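Local coordinates for uncharacterized protein (Acinetobacter baumannii, PDB 4PAR) that probably acts as a restriction endonuclease that cleaves DNA containing 5-hydroxymethylcytosine, using a VSR-like nuclease domain and an SRA-like domain, at residues Leu17-Asn22 with Lys43-Gln48; Gly181-Ala186 with Tyr285-Leu290. The protein carries 3 engineered substitutions. All coordinates share one frame; numbering follows the deposited sequence.

In the fold
The two contacts lie in different parts of the protein, the nuclease part and the SRA-like part, on opposite sides of the chain's centre, with centres about 24 Å apart. Interaction 1 belongs to the nuclease part. It joins loop 17-22 to the beginning of strand 45-51 and is only partly buried. Its chemistry is largely polar: an arginine, a threonine and two amides meet there. Interaction 2 joins strand 182-184 and the turn after it to strand 283-295 and is buried. There a phenylalanine ring meets an isoleucine and a leucine. The contacts share no secondary-structure element. Both lie near DNA: T20 in interaction 1 packs on a phosphate, and Y285 in interaction 2 hydrogen-bonds to one.

Interaction 1 of 2, residues Leu17-Asn22 with Lys43-Gln48; sequences LGRTKN and KFVTQQ
R19 reaches from loop 17-22 to T46 and Q47, while L17 meets F44. The contact lies in the N-terminal nuclease part, which belongs to the PDDEXK clan. The loop links helix 7-16 to helix 26-37. Strand 45-51 is part of the mixed sheet and pairs with strand 57-64. A G1 beta bulge interrupts it here, with Q47 and Q48 both facing T60.

The R19 chain is extended from CG to NE. NE donates to T46 OG1 at 2.7 Å, and the hydroxyl lies close to the guanidinium plane. T46 places OG1 between its own backbone N and carbonyl carbon (chi1 56°), which turns the oxygen toward R19. OG1 also hydrogen-bonds to Q16 O. The other two nitrogens of R19 have partners as well: NH2 bonds Q16 OE1 and NH1 bonds N278 O. Bonds at all three nitrogens fix the rotation of the group.

Q47 has an extended side chain that runs past R19 in the opposite direction. R19 CD comes 3.4 Å from Q47 OE1. At the amide end, Q47 NE2 donates to T20 O at 3.0 Å, and the bond is nearly straight (163°). The acceptor lies close to the Q47 amide plane, but the donor stands above the T20 carbonyl plane, 43° out of it. NE2 also has a weak bond to E26 OE2. N22 approaches Q47 from the other direction. Its ND2 lies 3.3 Å from Q47 CD, and the two amide planes are moderately tilted against each other.

The apolar part is smaller. L17 packs on V30 and on Y28 of the second subunit. Its methyl CD2 reaches 4.2 Å from F44 CE1 and the same distance from T46 CG2.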
ATOM      1  N   LEU F  17      12.246  17.255  -7.226  1.00 56.63           N
ATOM      2  CA  LEU F  17      13.277  16.744  -8.119  1.00 41.35           C
ATOM      3  C   LEU F  17      13.577  15.277  -7.818  1.00 48.21           C
ATOM      4  O   LEU F  17      14.453  14.664  -8.434  1.00 55.22           O
ATOM      5  CB  LEU F  17      14.544  17.589  -8.006  1.00 42.52           C
ATOM      6  CG  LEU F  17      14.331  19.063  -8.334  1.00 42.31           C
ATOM      7  CD1 LEU F  17      15.593  19.866  -8.140  1.00 44.46           C
ATOM      8  CD2 LEU F  17      13.824  19.223  -9.747  1.00 59.38           C
ATOM      9  N   GLY F  18      12.843  14.724  -6.861  1.00 44.05           N
ATOM     10  CA  GLY F  18      13.020  13.342  -6.461  1.00 44.26           C
ATOM     11  C   GLY F  18      11.901  12.402  -6.864  1.00 46.00           C
ATOM     12  O   GLY F  18      11.813  11.291  -6.349  1.00 61.38           O
ATOM     13  N   ARG F  19      11.035  12.840  -7.772  1.00 54.89           N
ATOM     14  CA  ARG F  19       9.914  12.006  -8.198  1.00 45.67           C
ATOM     15  C   ARG F  19      10.405  10.866  -9.067  1.00 54.84           C
ATOM     16  O   ARG F  19      11.411  11.003  -9.763  1.00 64.09           O
ATOM     17  CB  ARG F  19       8.879  12.814  -8.977  1.00 45.42           C
ATOM     18  CG  ARG F  19       8.107  13.837  -8.178  1.00 42.05           C
ATOM     19  CD  ARG F  19       7.051  14.466  -9.057  1.00 43.39           C
ATOM     20  NE  ARG F  19       6.610  15.768  -8.571  1.00 48.34           N
ATOM     21  CZ  ARG F  19       5.661  15.932  -7.660  1.00 49.36           C
ATOM     22  NH1 ARG F  19       5.073  14.869  -7.128  1.00 42.22           N
ATOM     23  NH2 ARG F  19       5.310  17.154  -7.277  1.00 51.47           N
ATOM     24  N   THR F  20       9.689   9.746  -9.032  1.00 57.89           N
ATOM     25  CA  THR F  20       9.989   8.638  -9.926  1.00 62.50           C
ATOM     26  C   THR F  20       9.772   9.099 -11.375  1.00 60.00           C
ATOM     27  O   THR F  20       8.711   9.617 -11.723  1.00 64.33           O
ATOM     28  CB  THR F  20       9.137   7.384  -9.593  1.00 56.31           C
ATOM     29  OG1 THR F  20       9.291   6.407 -10.628  1.00 89.27           O
ATOM     30  CG2 THR F  20       7.670   7.737  -9.448  1.00 66.54           C
ATOM     31  N   LYS F  21      10.799   8.922 -12.204  1.00 67.25           N
ATOM     32  CA  LYS F  21      10.844   9.501 -13.547  1.00 78.40           C
ATOM     33  C   LYS F  21       9.808   8.920 -14.499  1.00 73.72           C
ATOM     34  O   LYS F  21       9.651   7.704 -14.596  1.00 80.94           O
ATOM     35  CB  LYS F  21      12.238   9.316 -14.153  1.00 98.70           C
ATOM     36  CG  LYS F  21      13.323  10.150 -13.495  1.00121.95           C
ATOM     37  CD  LYS F  21      14.712   9.665 -13.897  1.00125.47           C
ATOM     38  CE  LYS F  21      14.887   9.661 -15.407  1.00102.41           C
ATOM     39  NZ  LYS F  21      14.734  11.021 -15.996  1.00 85.82           N
ATOM     40  N   ASN F  22       9.095   9.799 -15.192  1.00 65.04           N
ATOM     41  CA  ASN F  22       8.206   9.383 -16.269  1.00 75.28           C
ATOM     42  C   ASN F  22       8.977   9.165 -17.564  1.00 72.84           C
ATOM     43  O   ASN F  22       8.747   8.199 -18.288  1.00 80.49           O
ATOM     44  CB  ASN F  22       7.106  10.416 -16.476  1.00 60.23           C
ATOM     45  CG  ASN F  22       6.153  10.477 -15.311  1.00 77.46           C
ATOM     46  OD1 ASN F  22       5.880   9.461 -14.671  1.00 76.52           O
ATOM     47  ND2 ASN F  22       5.643  11.669 -15.020  1.00 98.77           N
ATOM     48  N   LYS F  43       8.454  29.715  -7.674  1.00 65.83           N
ATOM     49  CA  LYS F  43       7.922  28.410  -7.307  1.00 58.78           C
ATOM     50  C   LYS F  43       7.886  27.538  -8.548  1.00 53.32           C
ATOM     51  O   LYS F  43       7.658  28.037  -9.650  1.00 68.00           O
ATOM     52  CB  LYS F  43       6.526  28.534  -6.684  1.00 59.32           C
ATOM     53  CG  LYS F  43       5.939  27.215  -6.203  1.00 55.68           C
ATOM     54  CD  LYS F  43       4.602  27.406  -5.499  1.00 56.60           C
ATOM     55  CE  LYS F  43       4.000  26.067  -5.089  1.00 69.40           C
ATOM     56  NZ  LYS F  43       2.702  26.216  -4.372  1.00 84.18           N
ATOM     57  N   PHE F  44       8.134  26.243  -8.378  1.00 46.08           N
ATOM     58  CA  PHE F  44       8.061  25.318  -9.504  1.00 42.75           C
ATOM     59  C   PHE F  44       7.450  23.983  -9.092  1.00 45.94           C
ATOM     60  O   PHE F  44       7.495  23.598  -7.920  1.00 51.50           O
ATOM     61  CB  PHE F  44       9.444  25.102 -10.124  1.00 42.50           C
ATOM     62  CG  PHE F  44      10.417  24.392  -9.222  1.00 48.50           C
ATOM     63  CD1 PHE F  44      10.462  23.008  -9.176  1.00 41.39           C
ATOM     64  CD2 PHE F  44      11.298  25.108  -8.442  1.00 47.06           C
ATOM     65  CE1 PHE F  44      11.348  22.362  -8.357  1.00 49.75           C
ATOM     66  CE2 PHE F  44      12.189  24.461  -7.619  1.00 55.43           C
ATOM     67  CZ  PHE F  44      12.215  23.087  -7.577  1.00 59.13           C
ATOM     68  N   VAL F  45       6.865  23.289 -10.064  1.00 39.15           N
ATOM     69  CA  VAL F  45       6.239  21.991  -9.826  1.00 48.09           C
ATOM     70  C   VAL F  45       6.671  21.013 -10.917  1.00 55.02           C
ATOM     71  O   VAL F  45       6.696  21.366 -12.097  1.00 70.33           O
ATOM     72  CB  VAL F  45       4.688  22.090  -9.811  1.00 43.64           C
ATOM     73  CG1 VAL F  45       4.067  20.779  -9.355  1.00 56.30           C
ATOM     74  CG2 VAL F  45       4.223  23.227  -8.931  1.00 41.43           C
ATOM     75  N   THR F  46       7.017  19.790 -10.529  1.00 36.91           N
ATOM     76  CA  THR F  46       7.339  18.752 -11.507  1.00 42.21           C
ATOM     77  C   THR F  46       6.186  17.775 -11.681  1.00 41.12           C
ATOM     78  O   THR F  46       5.489  17.449 -10.722  1.00 51.65           O
ATOM     79  CB  THR F  46       8.595  17.948 -11.117  1.00 37.42           C
ATOM     80  OG1 THR F  46       8.423  17.395  -9.807  1.00 40.27           O
ATOM     81  CG2 THR F  46       9.839  18.827 -11.154  1.00 37.34           C
ATOM     82  N   GLN F  47       6.002  17.306 -12.910  1.00 43.34           N
ATOM     83  CA  GLN F  47       4.951  16.351 -13.233  1.00 41.74           C
ATOM     84  C   GLN F  47       3.580  16.924 -12.908  1.00 44.31           C
ATOM     85  O   GLN F  47       2.743  16.265 -12.293  1.00 55.70           O
ATOM     86  CB  GLN F  47       5.178  15.035 -12.497  1.00 42.89           C
ATOM     87  CG  GLN F  47       6.513  14.418 -12.810  1.00 44.45           C
ATOM     88  CD  GLN F  47       6.669  13.051 -12.208  1.00 53.11           C
ATOM     89  OE1 GLN F  47       5.743  12.526 -11.588  1.00 60.10           O
ATOM     90  NE2 GLN F  47       7.846  12.457 -12.385  1.00 50.01           N
ATOM     91  N   GLN F  48       3.364  18.162 -13.336  1.00 44.41           N
ATOM     92  CA  GLN F  48       2.098  18.833 -13.097  1.00 42.20           C
ATOM     93  C   GLN F  48       1.048  18.290 -14.038  1.00 50.37           C
ATOM     94  O   GLN F  48       1.230  18.331 -15.257  1.00 83.23           O
ATOM     95  CB  GLN F  48       2.238  20.345 -13.280  1.00 41.91           C
ATOM     96  CG  GLN F  48       0.927  21.096 -13.217  1.00 44.05           C
ATOM     97  CD  GLN F  48       0.261  21.005 -11.864  1.00 50.31           C
ATOM     98  OE1 GLN F  48       0.845  21.368 -10.845  1.00 66.37           O
ATOM     99  NE2 GLN F  48      -0.971  20.513 -11.844  1.00 68.85           N
TER

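Interaction 2 of 2, residues Gly181-Ala186 with Tyr285-Leu290; sequences GRISLA and YRFMGL. With nucleotides of chain C.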
ATOM      1  N   GLY F 181      -5.922  40.931   0.875  1.00120.27           N
ATOM      2  CA  GLY F 181      -7.222  41.472   0.535  1.00123.17           C
ATOM      3  C   GLY F 181      -7.963  40.658  -0.506  1.00116.28           C
ATOM      4  O   GLY F 181      -9.181  40.767  -0.623  1.00119.86           O
ATOM      5  N   ARG F 182      -7.243  39.837  -1.261  1.00112.07           N
ATOM      6  CA  ARG F 182      -7.883  39.066  -2.320  1.00102.77           C
ATOM      7  C   ARG F 182      -7.267  37.692  -2.559  1.00110.06           C
ATOM      8  O   ARG F 182      -6.140  37.409  -2.150  1.00111.65           O
ATOM      9  CB  ARG F 182      -7.862  39.853  -3.631  1.00 94.58           C
ATOM     10  CG  ARG F 182      -6.476  40.256  -4.105  1.00 96.36           C
ATOM     11  CD  ARG F 182      -6.554  40.880  -5.487  1.00117.25           C
ATOM     12  NE  ARG F 182      -5.462  41.814  -5.745  1.00138.19           N
ATOM     13  CZ  ARG F 182      -5.424  42.646  -6.781  1.00144.23           C
ATOM     14  NH1 ARG F 182      -6.419  42.660  -7.658  1.00135.13           N
ATOM     15  NH2 ARG F 182      -4.393  43.465  -6.941  1.00147.85           N
ATOM     16  N   ILE F 183      -8.040  36.847  -3.231  1.00108.69           N
ATOM     17  CA  ILE F 183      -7.601  35.529  -3.654  1.00 94.43           C
ATOM     18  C   ILE F 183      -7.820  35.405  -5.154  1.00 89.44           C
ATOM     19  O   ILE F 183      -8.953  35.511  -5.642  1.00 88.76           O
ATOM     20  CB  ILE F 183      -8.352  34.412  -2.915  1.00 89.93           C
ATOM     21  CG1 ILE F 183      -7.980  34.425  -1.431  1.00 89.34           C
ATOM     22  CG2 ILE F 183      -8.046  33.060  -3.539  1.00 85.06           C
ATOM     23  CD1 ILE F 183      -8.660  33.348  -0.622  1.00 90.20           C
ATOM     24  N   SER F 184      -6.726  35.184  -5.876  1.00 94.99           N
ATOM     25  CA  SER F 184      -6.735  35.204  -7.333  1.00 98.55           C
ATOM     26  C   SER F 184      -6.244  33.893  -7.940  1.00 94.24           C
ATOM     27  O   SER F 184      -5.594  33.088  -7.276  1.00105.33           O
ATOM     28  CB  SER F 184      -5.873  36.362  -7.842  1.00114.48           C
ATOM     29  OG  SER F 184      -5.700  36.294  -9.248  1.00133.34           O
ATOM     30  N   LEU F 185      -6.564  33.686  -9.211  1.00 92.80           N
ATOM     31  CA  LEU F 185      -6.106  32.512  -9.936  1.00 79.50           C
ATOM     32  C   LEU F 185      -4.648  32.673 -10.332  1.00 86.68           C
ATOM     33  O   LEU F 185      -3.911  31.694 -10.445  1.00 95.95           O
ATOM     34  CB  LEU F 185      -6.968  32.274 -11.173  1.00 85.61           C
ATOM     35  CG  LEU F 185      -8.415  31.882 -10.880  1.00 87.56           C
ATOM     36  CD1 LEU F 185      -9.181  31.652 -12.167  1.00102.05           C
ATOM     37  CD2 LEU F 185      -8.448  30.642 -10.012  1.00 81.77           C
ATOM     38  N   ALA F 186      -4.239  33.919 -10.544  1.00 76.48           N
ATOM     39  CA  ALA F 186      -2.853  34.212 -10.874  1.00 85.67           C
ATOM     40  C   ALA F 186      -1.946  33.883  -9.689  1.00 99.76           C
ATOM     41  O   ALA F 186      -0.796  33.483  -9.866  1.00109.19           O
ATOM     42  CB  ALA F 186      -2.703  35.668 -11.277  1.00 80.60           C
ATOM     43  N   TYR F 285      -7.350  22.218  -1.051  1.00 80.93           N
ATOM     44  CA  TYR F 285      -8.462  22.940  -1.657  1.00 83.38           C
ATOM     45  C   TYR F 285      -7.991  24.131  -2.491  1.00 89.50           C
ATOM     46  O   TYR F 285      -7.436  25.103  -1.970  1.00 81.14           O
ATOM     47  CB  TYR F 285      -9.457  23.355  -0.560  1.00 85.39           C
ATOM     48  CG  TYR F 285     -10.075  22.127   0.076  1.00 84.98           C
ATOM     49  CD1 TYR F 285      -9.432  21.460   1.110  1.00 84.65           C
ATOM     50  CD2 TYR F 285     -11.261  21.592  -0.407  1.00 85.71           C
ATOM     51  CE1 TYR F 285      -9.963  20.316   1.663  1.00 84.89           C
ATOM     52  CE2 TYR F 285     -11.806  20.447   0.146  1.00 89.92           C
ATOM     53  CZ  TYR F 285     -11.151  19.813   1.181  1.00 88.67           C
ATOM     54  OH  TYR F 285     -11.684  18.671   1.739  1.00101.51           O
ATOM     55  N   ARG F 286      -8.225  24.029  -3.800  1.00 82.99           N
ATOM     56  CA  ARG F 286      -7.717  24.992  -4.774  1.00 76.56           C
ATOM     57  C   ARG F 286      -8.805  25.932  -5.267  1.00 80.64           C
ATOM     58  O   ARG F 286      -9.876  25.496  -5.686  1.00 83.39           O
ATOM     59  CB  ARG F 286      -7.090  24.266  -5.968  1.00 73.64           C
ATOM     60  CG  ARG F 286      -6.933  25.140  -7.206  1.00 71.53           C
ATOM     61  CD  ARG F 286      -6.292  24.384  -8.366  1.00 71.74           C
ATOM     62  NE  ARG F 286      -4.871  24.148  -8.135  1.00 72.88           N
ATOM     63  CZ  ARG F 286      -3.925  25.054  -8.351  1.00 75.32           C
ATOM     64  NH1 ARG F 286      -4.246  26.257  -8.807  1.00 88.74           N
ATOM     65  NH2 ARG F 286      -2.659  24.759  -8.110  1.00 67.28           N
ATOM     66  N   PHE F 287      -8.515  27.225  -5.238  1.00 78.42           N
ATOM     67  CA  PHE F 287      -9.486  28.213  -5.667  1.00 82.22           C
ATOM     68  C   PHE F 287      -9.671  28.120  -7.173  1.00 80.96           C
ATOM     69  O   PHE F 287      -8.717  28.301  -7.924  1.00 77.26           O
ATOM     70  CB  PHE F 287      -9.005  29.606  -5.255  1.00 81.36           C
ATOM     71  CG  PHE F 287      -9.841  30.725  -5.783  1.00 80.07           C
ATOM     72  CD1 PHE F 287     -11.150  30.889  -5.370  1.00 82.49           C
ATOM     73  CD2 PHE F 287      -9.304  31.636  -6.675  1.00 83.60           C
ATOM     74  CE1 PHE F 287     -11.912  31.930  -5.851  1.00 88.55           C
ATOM     75  CE2 PHE F 287     -10.059  32.681  -7.159  1.00 89.21           C
ATOM     76  CZ  PHE F 287     -11.364  32.832  -6.743  1.00 88.39           C
ATOM     77  N   MET F 288     -10.889  27.810  -7.612  1.00 83.42           N
ATOM     78  CA  MET F 288     -11.182  27.772  -9.040  1.00 78.17           C
ATOM     79  C   MET F 288     -11.751  29.070  -9.603  1.00 85.35           C
ATOM     80  O   MET F 288     -11.698  29.302 -10.810  1.00104.52           O
ATOM     81  CB  MET F 288     -12.154  26.626  -9.340  1.00 77.94           C
ATOM     82  CG  MET F 288     -11.536  25.247  -9.197  1.00 82.81           C
ATOM     83  SD  MET F 288      -9.972  25.120 -10.089  1.00102.61           S
ATOM     84  CE  MET F 288      -9.533  23.410  -9.778  1.00106.51           C
ATOM     85  N   GLY F 289     -12.300  29.916  -8.738  1.00 85.10           N
ATOM     86  CA  GLY F 289     -12.874  31.169  -9.198  1.00 80.88           C
ATOM     87  C   GLY F 289     -14.140  31.572  -8.458  1.00 87.90           C
ATOM     88  O   GLY F 289     -14.543  30.930  -7.482  1.00 91.30           O
ATOM     89  N   LEU F 290     -14.779  32.628  -8.953  1.00 98.11           N
ATOM     90  CA  LEU F 290     -16.126  33.007  -8.532  1.00100.77           C
ATOM     91  C   LEU F 290     -17.099  32.749  -9.676  1.00 99.22           C
ATOM     92  O   LEU F 290     -17.030  33.400 -10.735  1.00102.76           O
ATOM     93  CB  LEU F 290     -16.186  34.472  -8.100  1.00 99.03           C
ATOM     94  CG  LEU F 290     -17.570  34.966  -7.671  1.00 94.32           C
ATOM     95  CD1 LEU F 290     -18.155  34.062  -6.600  1.00 95.82           C
ATOM     96  CD2 LEU F 290     -17.500  36.400  -7.177  1.00 96.46           C
TER
ATOM     97  P    DA C   7     -10.635  17.844   4.996  1.00112.94           P
ATOM     98  OP1  DA C   7     -10.286  19.279   4.912  1.00119.64           O
ATOM     99  OP2  DA C   7     -10.408  16.959   3.831  1.00115.19           O
ATOM    100  O5'  DA C   7      -9.898  17.208   6.264  1.00104.08           O
ATOM    101  C5'  DA C   7      -9.916  17.887   7.501  1.00101.32           C
ATOM    102  C4'  DA C   7      -9.280  17.047   8.592  1.00102.99           C
ATOM    103  O4'  DA C   7     -10.072  15.858   8.820  1.00110.29           O
ATOM    104  C3'  DA C   7      -7.858  16.571   8.303  1.00 99.85           C
ATOM    105  O3'  DA C   7      -7.027  16.878   9.415  1.00 95.44           O
ATOM    106  C2'  DA C   7      -8.011  15.058   8.103  1.00106.56           C
ATOM    107  C1'  DA C   7      -9.222  14.749   8.965  1.00110.80           C
ATOM    108  N9   DA C   7      -9.965  13.558   8.550  1.00114.78           N
ATOM    109  C8   DA C   7     -10.553  13.343   7.338  1.00121.32           C
ATOM    110  N7   DA C   7     -11.173  12.192   7.244  1.00122.52           N
ATOM    111  C5   DA C   7     -10.988  11.608   8.484  1.00119.03           C
ATOM    112  C6   DA C   7     -11.404  10.374   9.021  1.00117.03           C
ATOM    113  N6   DA C   7     -12.124   9.483   8.335  1.00115.76           N
ATOM    114  N1   DA C   7     -11.052  10.092  10.294  1.00117.71           N
ATOM    115  C2   DA C   7     -10.332  10.996  10.976  1.00118.30           C
ATOM    116  N3   DA C   7      -9.882  12.188  10.578  1.00119.79           N
ATOM    117  C4   DA C   7     -10.248  12.437   9.308  1.00119.12           C
TER
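Y285 OH donates a hydrogen bond to OP2 of DA7 in chain C, at 3.0 Å. OP2 lies at the edge of the tyrosine ring, in its plane. OP1 of the same phosphate comes 3.4 Å from Y285 CE1, in an oblique position. Y285 thus contacts the DNA backbone at one end of segment 285-290.

Two residues further on, F287 turns to segment 181-186. Its CG stands opposite its own backbone N (chi1 173°), and the ring extends toward I183 and L185. I183 CG2 lies over one face of the ring, 4.0 Å from the centroid and 25° off the normal. This is a CH-pi contact, displaced toward the rim. The backbone N of G289 lies over the other face, near the ring centre. F287 is therefore held between an isoleucine methyl and its own strand. I183 O also approaches the ring, 3.4 Å from F287 CE2.

The contact is part of the SRA-like domain, of the PUA clan, and lies in its large mixed sheet. Strands 182-184 and 283-295 both pair with strand 302-312. V311 of that strand touches F287, and the ring of F272 meets the F287 ring with the planes inclined.

L185 crosses F287 at about a right angle. Its CD2 lies 3.6 Å from F287 CD2, in an oblique position to the ring. CD1 of L185 comes 3.7 Å from M288 O. G289 has positive phi (142°), backbone angles that call for glycine.

The S184 side chain leaves its backbone away from segment 285-290. Its OG accepts from A186 N at 3.1 Å, forming an ST turn where the chain leaves strand 182-184.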